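Local coordinates for major pilin backbone protein T-antigen, T13 (Streptococcus pyogenes, PDB 6BBT), which probably polymerises into the shaft of the streptococcal pilus as its major subunit, and serves as the T-antigen used in serotyping, at residues G191-I196 with T202-I207; Y67-K72 with A186-G191; S137-V140 with K145-I148. All coordinates share one frame; numbering follows the deposited sequence. Where two conformers were deposited one is given.

How the contacts relate
Contacts 1 and 2 adjoin, with centres 13 Å apart and Gly191 in common, whereas contact 3 lies on the other side of the chain's centre from contact 1, its centre 41 Å away. Contact 1 pairs the two strands of a hairpin in the C-terminal part: backbone bonds run along it, one side is largely buried and apolar, and the other carries a salt bridge. Contact 2, nearest the chain's centre, joins loops of the two family regions and rests almost wholly on one buried asparagine. Contact 3 closes a short loop in the N-terminal part, where a buried serine and a weak surface salt bridge supplement one backbone hydrogen bond.

Contact 1 (G191-I196 with T202-I207); sequences GQVVKI and TKDVVI
Lys195 and Asp204 lie side by side on one face of an antiparallel beta hairpin, their side chains pointing the same way. The lysine chain bends at its second torsion (chi2 -72°), which swings the ammonium group back over the partner strand; Lys195 NZ reaches Asp204 OD1 at 2.8 Å on its syn lone pair, forming a salt bridge. A water donating to Asp204 OD2 takes only a weak bond from Lys195 NZ. Along the same face, Val193 CG1 meets Val206 CG2 at 4.0 Å, the two valines set obliquely, and Val206 CG1 rests 3.5 Å from Gly191 CA.

The opposite face is apolar where Val194, Ile196 and Val205 lie, with Lys203 at its edge leading away. Val205 has CG1 anti to its backbone N (chi1 178°), leaving CG2 to press on Ile196 CG2 at 3.6 Å. Val194 CG2 meets Ile207 CD1 at 4.0 Å.

The backbones are joined in register: Val194 and Val205 form a hydrogen-bonded pair, as do Ile196 and Lys203, alternating with the non-hydrogen-bonded pairs Val193-Val206 and Lys195-Asp204. Ile207 N donates to Gln192 O at 2.8 Å, but Ile207 O accepts from Gly191 N at 3.0 Å, so Gly191 and Gln192 together face Ile207 in a G1-type beta bulge that ends the regular pairing. The axes of strands 193-196 and 202-206 run 140° apart, a sign of twist.

Strand 193-198 also pairs with strand 220-227, whose Ile221 and Leu223 pack on Ile196; from the other sheet, Leu182 of strand 176-183 covers Val194 and Val205, and Tyr211 of strand 211-215 covers Ile196 and Val205.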
loop_
_atom_site.group_PDB
_atom_site.type_symbol
_atom_site.label_atom_id
_atom_site.label_comp_id
_atom_site.label_asym_id
_atom_site.label_seq_id
_atom_site.Cartn_x
_atom_site.Cartn_y
_atom_site.Cartn_z
ATOM N N GLY A 191 10.862 -10.860 -9.335
ATOM C CA GLY A 191 10.284 -12.182 -9.328
ATOM C C GLY A 191 8.794 -12.243 -9.022
ATOM O O GLY A 191 8.212 -13.318 -9.121
ATOM N N GLN A 192 8.162 -11.122 -8.655
ATOM C CA GLN A 192 6.695 -11.088 -8.532
ATOM C C GLN A 192 6.096 -10.835 -9.902
ATOM O O GLN A 192 6.787 -10.351 -10.809
ATOM C CB GLN A 192 6.282 -10.032 -7.518
ATOM C CG GLN A 192 6.831 -10.344 -6.137
ATOM C CD GLN A 192 6.215 -11.591 -5.548
ATOM O OE1 GLN A 192 5.022 -11.771 -5.595
ATOM N NE2 GLN A 192 7.023 -12.451 -4.990
ATOM N N VAL A 193 4.815 -11.161 -10.071
ATOM C CA VAL A 193 4.196 -11.119 -11.394
ATOM C C VAL A 193 3.122 -10.028 -11.470
ATOM O O VAL A 193 2.451 -9.731 -10.485
ATOM C CB VAL A 193 3.625 -12.483 -11.867
ATOM C CG1 VAL A 193 4.731 -13.506 -12.039
ATOM C CG2 VAL A 193 2.594 -13.060 -10.933
ATOM N N VAL A 194 3.059 -9.400 -12.633
ATOM C CA VAL A 194 2.072 -8.398 -12.969
ATOM C C VAL A 194 1.384 -8.910 -14.243
ATOM O O VAL A 194 2.034 -9.403 -15.179
ATOM C CB VAL A 194 2.750 -7.019 -13.230
ATOM C CG1 VAL A 194 1.744 -5.963 -13.689
ATOM C CG2 VAL A 194 3.457 -6.516 -11.958
ATOM N N LYS A 195 0.066 -8.765 -14.287
ATOM C CA LYS A 195 -0.710 -9.244 -15.423
ATOM C C LYS A 195 -0.572 -8.333 -16.645
ATOM O O LYS A 195 -0.485 -7.118 -16.530
ATOM C CB LYS A 195 -2.178 -9.360 -15.042
ATOM C CG LYS A 195 -2.414 -10.317 -13.894
ATOM C CD LYS A 195 -2.203 -11.752 -14.362
ATOM C CE LYS A 195 -2.055 -12.669 -13.200
ATOM N NZ LYS A 195 -2.043 -14.059 -13.728
ATOM N N ILE A 196 -0.531 -8.951 -17.818
ATOM C CA ILE A 196 -0.558 -8.250 -19.073
ATOM C C ILE A 196 -1.624 -8.926 -19.954
ATOM O O ILE A 196 -1.778 -10.154 -19.897
ATOM C CB ILE A 196 0.821 -8.245 -19.749
ATOM C CG1 ILE A 196 0.856 -7.333 -20.975
ATOM C CG2 ILE A 196 1.296 -9.634 -20.147
ATOM C CD1 ILE A 196 2.259 -7.021 -21.451
ATOM N N THR A 202 -4.494 -13.268 -21.154
ATOM C CA THR A 202 -3.928 -12.746 -19.913
ATOM C C THR A 202 -2.646 -13.538 -19.636
ATOM O O THR A 202 -2.683 -14.760 -19.557
ATOM C CB THR A 202 -4.931 -12.851 -18.760
ATOM O OG1 THR A 202 -6.009 -11.917 -18.978
ATOM C CG2 THR A 202 -4.272 -12.515 -17.435
ATOM N N LYS A 203 -1.521 -12.834 -19.547
ATOM C CA LYS A 203 -0.218 -13.438 -19.286
ATOM C C LYS A 203 0.484 -12.757 -18.118
ATOM O O LYS A 203 -0.043 -11.784 -17.568
ATOM C CB LYS A 203 0.635 -13.323 -20.535
ATOM C CG LYS A 203 0.142 -14.172 -21.675
ATOM C CD LYS A 203 1.200 -14.227 -22.753
ATOM C CE LYS A 203 0.798 -15.162 -23.874
ATOM N NZ LYS A 203 1.770 -15.045 -24.998
ATOM N N ASP A 204 1.667 -13.272 -17.745
ATOM C CA ASP A 204 2.420 -12.779 -16.572
ATOM C C ASP A 204 3.740 -12.157 -16.997
ATOM O O ASP A 204 4.539 -12.790 -17.719
ATOM C CB ASP A 204 2.728 -13.907 -15.588
ATOM C CG ASP A 204 1.531 -14.390 -14.833
ATOM O OD1 ASP A 204 0.627 -13.599 -14.525
ATOM O OD2 ASP A 204 1.502 -15.589 -14.504
ATOM N N VAL A 205 3.943 -10.907 -16.580
ATOM C CA VAL A 205 5.219 -10.237 -16.691
ATOM C C VAL A 205 5.898 -10.373 -15.328
ATOM O O VAL A 205 5.311 -10.033 -14.314
ATOM C CB VAL A 205 5.038 -8.759 -17.045
ATOM C CG1 VAL A 205 6.391 -8.047 -17.114
ATOM C CG2 VAL A 205 4.297 -8.638 -18.365
ATOM N N VAL A 206 7.121 -10.881 -15.301
ATOM C CA VAL A 206 7.860 -10.998 -14.056
ATOM C C VAL A 206 8.668 -9.711 -13.857
ATOM O O VAL A 206 9.425 -9.290 -14.747
ATOM C CB VAL A 206 8.807 -12.219 -14.056
ATOM C CG1 VAL A 206 9.554 -12.319 -12.724
ATOM C CG2 VAL A 206 8.028 -13.494 -14.336
ATOM N N ILE A 207 8.508 -9.096 -12.690
ATOM C CA ILE A 207 9.251 -7.881 -12.327
ATOM C C ILE A 207 10.749 -8.169 -12.304
ATOM O O ILE A 207 11.176 -9.171 -11.776
ATOM C CB ILE A 207 8.813 -7.339 -10.959
ATOM C CG1 ILE A 207 7.400 -6.762 -11.076
ATOM C CG2 ILE A 207 9.775 -6.262 -10.457
ATOM C CD1 ILE A 207 6.762 -6.396 -9.760
HETATM O O HOH W 1 0.254 -15.886 -12.083
#

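Contact 2 (Y67-K72 with A186-G191); sequences YDNTDK and ALYEKG
Asn69 reaches across to Leu187, Tyr188 and Glu189 and supplies both direct hydrogen bonds between the two loops. Its CB points toward the other segment, and CG stands anti to the carbonyl carbon (chi1 -63°), which carries the amide up to the backbone of residues 187-189. There Asn69 CG lies 3.7 Å from Leu187 O. Of the two amide branches, Asn69 OD1 accepts from Glu189 N at 2.9 Å, a nearly straight bond whose donor is tilted 19° from the carbonyl plane. The same Asn69 oxygen, OD1, packs against Glu189 CG at 3.5 Å. The ND2 branch of Asn69 donates to Leu187 O at 2.8 Å, with that oxygen close to the amide plane, and donates again to Met26 O.

The donor and acceptor of one amide thus grip the backbone on the two flanks of Tyr188, fixing which way round the amide is turned. In the fold this is a bridge between loops: 67-72 follows strand 62-67 in the Spy0128-like region, and 186-191 leads toward strand 193-198 in the DUF7601 region.

The ring of Tyr188 has its plane within 2° of the amide, although the two side chains cross at about a right angle; Tyr188 CD1 approaches Asn69 ND2 to 3.9 Å. A water adds an indirect link, accepting from Asn69 N and donating to Glu189 OE1, while Glu189 OE2 forms a salt bridge with Lys28. Behind Asn69, a type I turn from Asp68 to Asp71 sets its backbone. In one of its two conformers Asp68 OD1 accepts from Thr70 N, an Asx turn, and Asp71 OD2 accepts from Asp68 N.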
loop_
_atom_site.group_PDB
_atom_site.type_symbol
_atom_site.label_atom_id
_atom_site.label_comp_id
_atom_site.label_asym_id
_atom_site.label_seq_id
_atom_site.Cartn_x
_atom_site.Cartn_y
_atom_site.Cartn_z
ATOM N N TYR A 67 3.237 -6.195 5.671
ATOM C CA TYR A 67 2.727 -6.887 4.489
ATOM C C TYR A 67 3.852 -7.158 3.499
ATOM O O TYR A 67 4.837 -6.435 3.457
ATOM C CB TYR A 67 1.670 -6.023 3.807
ATOM C CG TYR A 67 0.408 -5.966 4.578
ATOM C CD1 TYR A 67 -0.572 -6.928 4.391
ATOM C CD2 TYR A 67 0.182 -4.965 5.520
ATOM C CE1 TYR A 67 -1.759 -6.894 5.100
ATOM C CE2 TYR A 67 -0.998 -4.927 6.259
ATOM C CZ TYR A 67 -1.970 -5.898 6.042
ATOM O OH TYR A 67 -3.165 -5.881 6.735
ATOM N N ASP A 68 3.736 -8.214 2.712
ATOM C CA ASP A 68 4.642 -8.373 1.584
ATOM C C ASP A 68 3.915 -8.875 0.359
ATOM O O ASP A 68 2.704 -9.141 0.396
ATOM C CB ASP A 68 5.890 -9.183 1.972
ATOM C CG ASP A 68 5.627 -10.666 2.154
ATOM O OD1 ASP A 68 4.683 -11.244 1.561
ATOM O OD2 ASP A 68 6.435 -11.257 2.891
ATOM N N ASN A 69 4.654 -8.953 -0.733
ATOM C CA ASN A 69 4.081 -9.266 -2.043
ATOM C C ASN A 69 3.400 -10.639 -2.115
ATOM O O ASN A 69 2.565 -10.856 -2.974
ATOM C CB ASN A 69 5.144 -9.207 -3.131
ATOM C CG ASN A 69 5.769 -7.817 -3.325
ATOM O OD1 ASN A 69 6.898 -7.741 -3.764
ATOM N ND2 ASN A 69 5.063 -6.740 -2.980
ATOM N N THR A 70 3.776 -11.567 -1.242
ATOM C CA THR A 70 3.130 -12.874 -1.198
ATOM C C THR A 70 1.779 -12.881 -0.471
ATOM O O THR A 70 1.073 -13.891 -0.499
ATOM C CB THR A 70 4.024 -13.941 -0.532
ATOM O OG1 THR A 70 4.234 -13.625 0.838
ATOM C CG2 THR A 70 5.361 -14.081 -1.239
ATOM N N ASP A 71 1.422 -11.794 0.212
ATOM C CA ASP A 71 0.147 -11.750 0.925
ATOM C C ASP A 71 -1.012 -11.604 -0.059
ATOM O O ASP A 71 -1.038 -10.690 -0.889
ATOM C CB ASP A 71 0.124 -10.631 1.978
ATOM C CG ASP A 71 1.053 -10.917 3.153
ATOM O OD1 ASP A 71 1.335 -12.108 3.434
ATOM O OD2 ASP A 71 1.533 -9.962 3.789
ATOM N N LYS A 72 -1.931 -12.561 0.016
ATOM C CA LYS A 72 -3.100 -12.608 -0.844
ATOM C C LYS A 72 -4.340 -12.462 0.053
ATOM O O LYS A 72 -4.221 -12.052 1.230
ATOM C CB LYS A 72 -3.113 -13.913 -1.670
ATOM C CG LYS A 72 -1.955 -14.099 -2.651
ATOM C CD LYS A 72 -2.064 -13.076 -3.782
ATOM C CE LYS A 72 -0.865 -13.047 -4.701
ATOM N NZ LYS A 72 -0.872 -11.820 -5.563
ATOM N N ALA A 186 11.336 -1.077 -3.624
ATOM C CA ALA A 186 11.226 -1.606 -2.258
ATOM C C ALA A 186 9.845 -2.227 -1.961
ATOM O O ALA A 186 9.733 -3.175 -1.182
ATOM C CB ALA A 186 11.514 -0.505 -1.241
ATOM N N LEU A 187 8.806 -1.698 -2.597
ATOM C CA LEU A 187 7.437 -2.180 -2.401
ATOM C C LEU A 187 7.065 -3.389 -3.245
ATOM O O LEU A 187 6.216 -4.162 -2.823
ATOM C CB LEU A 187 6.424 -1.101 -2.739
ATOM C CG LEU A 187 6.269 0.206 -1.924
ATOM C CD1 LEU A 187 4.783 0.579 -1.850
ATOM C CD2 LEU A 187 6.805 0.128 -0.522
ATOM N N TYR A 188 7.627 -3.498 -4.446
ATOM C CA TYR A 188 7.276 -4.566 -5.386
ATOM C C TYR A 188 8.554 -5.180 -5.928
ATOM O O TYR A 188 9.236 -4.583 -6.738
ATOM C CB TYR A 188 6.388 -3.999 -6.523
ATOM C CG TYR A 188 5.192 -3.271 -5.975
ATOM C CD1 TYR A 188 4.093 -3.969 -5.509
ATOM C CD2 TYR A 188 5.183 -1.883 -5.873
ATOM C CE1 TYR A 188 2.991 -3.310 -4.989
ATOM C CE2 TYR A 188 4.093 -1.212 -5.362
ATOM C CZ TYR A 188 3.012 -1.930 -4.899
ATOM O OH TYR A 188 1.947 -1.254 -4.383
ATOM N N GLU A 189 8.832 -6.399 -5.491
ATOM C CA GLU A 189 10.128 -7.016 -5.619
ATOM C C GLU A 189 10.264 -7.865 -6.873
ATOM O O GLU A 189 9.275 -8.342 -7.465
ATOM C CB GLU A 189 10.390 -7.891 -4.401
ATOM C CG GLU A 189 10.292 -7.118 -3.085
ATOM C CD GLU A 189 11.038 -7.798 -1.956
ATOM O OE1 GLU A 189 10.739 -8.979 -1.672
ATOM O OE2 GLU A 189 11.926 -7.147 -1.362
ATOM N N LYS A 190 11.518 -8.060 -7.244
ATOM C CA LYS A 190 11.911 -8.936 -8.346
ATOM C C LYS A 190 11.300 -10.313 -8.214
ATOM O O LYS A 190 11.229 -10.880 -7.123
ATOM C CB LYS A 190 13.441 -9.089 -8.350
ATOM C CG LYS A 190 14.021 -9.899 -9.493
ATOM C CD LYS A 190 15.552 -9.902 -9.409
ATOM C CE LYS A 190 16.167 -10.929 -10.364
ATOM N NZ LYS A 190 15.824 -10.739 -11.810
ATOM N N GLY A 191 10.862 -10.860 -9.335
ATOM C CA GLY A 191 10.284 -12.182 -9.328
ATOM C C GLY A 191 8.794 -12.243 -9.022
ATOM O O GLY A 191 8.212 -13.318 -9.121
HETATM O O HOH W 2 7.667 -9.035 -0.856
#

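Contact 3 (S137-V140 with K145-I148); sequences SKEV and KKPI
Ser137 offers both a donor and an acceptor to Lys146. Its hydroxyl donates, Ser137 OG lying 2.7 Å from Lys146 O; the carbonyl is approached from well above its plane (42° out of it), so the bond does not follow a lone pair. The reverse bond runs from Lys146 N to Ser137 O at 3.1 Å. Both backbone polar groups of Lys146 are therefore satisfied by a single residue. The serine torsion explains the pairing: with chi1 at 58°, OG sits between the backbone N and the carbonyl carbon of its own residue and faces the same lysine as its carbonyl oxygen does. Ser137 O also receives a CA-H...O contact from Lys145 CA at 3.5 Å.

The geometry belongs to a short connection from one sheet to the other, with four residues between the segments. Strand 131-139 ends here, and the chain passes through 145-148 into strand 148-166, which runs on from the Spy0128-like region into the DUF7601 region. The touching parts run 86° apart, nearly perpendicular, so they do not pair as regular adjacent strands.

On the flank, Lys146 bends at its third torsion and carries NZ back toward Glu139 OE2. The salt bridge of Lys146 NZ with Glu139 OE2 is weak at 3.4 Å; Glu139 OE1 has its stronger partner in Lys114. Lys138 and Lys145 lie alongside each other, pointing the same way, and touch through carbon: Lys138 CE meets Lys145 CG at 3.8 Å, while the ammonium nitrogens Lys138 NZ and Lys145 NZ remain 5.6 Å apart. Beneath the polar pair, Ile148 CG1 meets Ser137 CB at 3.8 Å, and Trp116 and Val118 of strand 116-123 pack on the same isoleucine.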
loop_
_atom_site.group_PDB
_atom_site.type_symbol
_atom_site.label_atom_id
_atom_site.label_comp_id
_atom_site.label_asym_id
_atom_site.label_seq_id
_atom_site.Cartn_x
_atom_site.Cartn_y
_atom_site.Cartn_z
ATOM N N SER A 137 -11.570 -0.157 24.763
ATOM C CA SER A 137 -11.293 0.689 23.593
ATOM C C SER A 137 -12.557 1.234 22.931
ATOM O O SER A 137 -13.585 0.564 22.876
ATOM C CB SER A 137 -10.437 -0.074 22.567
ATOM O OG SER A 137 -11.089 -1.256 22.152
ATOM N N LYS A 138 -12.450 2.461 22.430
ATOM C CA LYS A 138 -13.509 3.130 21.668
ATOM C C LYS A 138 -12.868 4.038 20.638
ATOM O O LYS A 138 -11.719 4.456 20.806
ATOM C CB LYS A 138 -14.359 4.035 22.568
ATOM C CG LYS A 138 -15.016 3.370 23.765
ATOM C CD LYS A 138 -15.552 4.417 24.736
ATOM C CE LYS A 138 -16.227 3.780 25.946
ATOM N NZ LYS A 138 -16.626 4.810 26.951
ATOM N N GLU A 139 -13.612 4.365 19.592
ATOM C CA GLU A 139 -13.243 5.483 18.729
ATOM C C GLU A 139 -13.395 6.777 19.519
ATOM O O GLU A 139 -14.351 6.921 20.285
ATOM C CB GLU A 139 -14.125 5.531 17.478
ATOM C CG GLU A 139 -13.922 4.342 16.524
ATOM C CD GLU A 139 -14.853 4.367 15.313
ATOM O OE1 GLU A 139 -15.329 5.452 14.939
ATOM O OE2 GLU A 139 -15.095 3.305 14.713
ATOM N N VAL A 140 -12.468 7.715 19.313
ATOM C CA VAL A 140 -12.551 9.026 19.922
ATOM C C VAL A 140 -13.887 9.646 19.511
ATOM O O VAL A 140 -14.320 9.493 18.361
ATOM C CB VAL A 140 -11.365 9.928 19.508
ATOM C CG1 VAL A 140 -11.579 11.382 19.921
ATOM C CG2 VAL A 140 -10.065 9.407 20.113
ATOM N N LYS A 145 -18.150 0.887 22.741
ATOM C CA LYS A 145 -16.996 0.039 22.933
ATOM C C LYS A 145 -16.860 -0.896 21.736
ATOM O O LYS A 145 -17.845 -1.484 21.287
ATOM C CB LYS A 145 -17.121 -0.771 24.216
ATOM C CG LYS A 145 -17.119 0.071 25.478
ATOM C CD LYS A 145 -17.331 -0.799 26.705
ATOM C CE LYS A 145 -18.807 -1.090 26.956
ATOM N NZ LYS A 145 -19.471 0.042 27.670
ATOM N N LYS A 146 -15.644 -0.983 21.196
ATOM C CA LYS A 146 -15.328 -1.947 20.143
ATOM C C LYS A 146 -13.816 -2.112 19.998
ATOM O O LYS A 146 -13.060 -1.194 20.332
ATOM C CB LYS A 146 -15.969 -1.551 18.810
ATOM C CG LYS A 146 -15.687 -0.135 18.381
ATOM C CD LYS A 146 -16.090 0.125 16.937
ATOM C CE LYS A 146 -17.522 0.596 16.798
ATOM N NZ LYS A 146 -17.690 1.269 15.480
ATOM N N PRO A 147 -13.370 -3.285 19.513
ATOM C CA PRO A 147 -11.943 -3.504 19.343
ATOM C C PRO A 147 -11.348 -2.561 18.296
ATOM O O PRO A 147 -12.049 -2.102 17.397
ATOM C CB PRO A 147 -11.851 -4.977 18.927
ATOM C CG PRO A 147 -13.177 -5.304 18.352
ATOM C CD PRO A 147 -14.165 -4.449 19.080
ATOM N N ILE A 148 -10.077 -2.227 18.460
ATOM C CA ILE A 148 -9.400 -1.323 17.536
ATOM C C ILE A 148 -9.127 -2.049 16.222
ATOM O O ILE A 148 -8.471 -3.067 16.224
ATOM C CB ILE A 148 -8.083 -0.792 18.128
ATOM C CG1 ILE A 148 -8.396 -0.004 19.414
ATOM C CG2 ILE A 148 -7.371 0.094 17.108
ATOM C CD1 ILE A 148 -7.238 0.789 19.976
#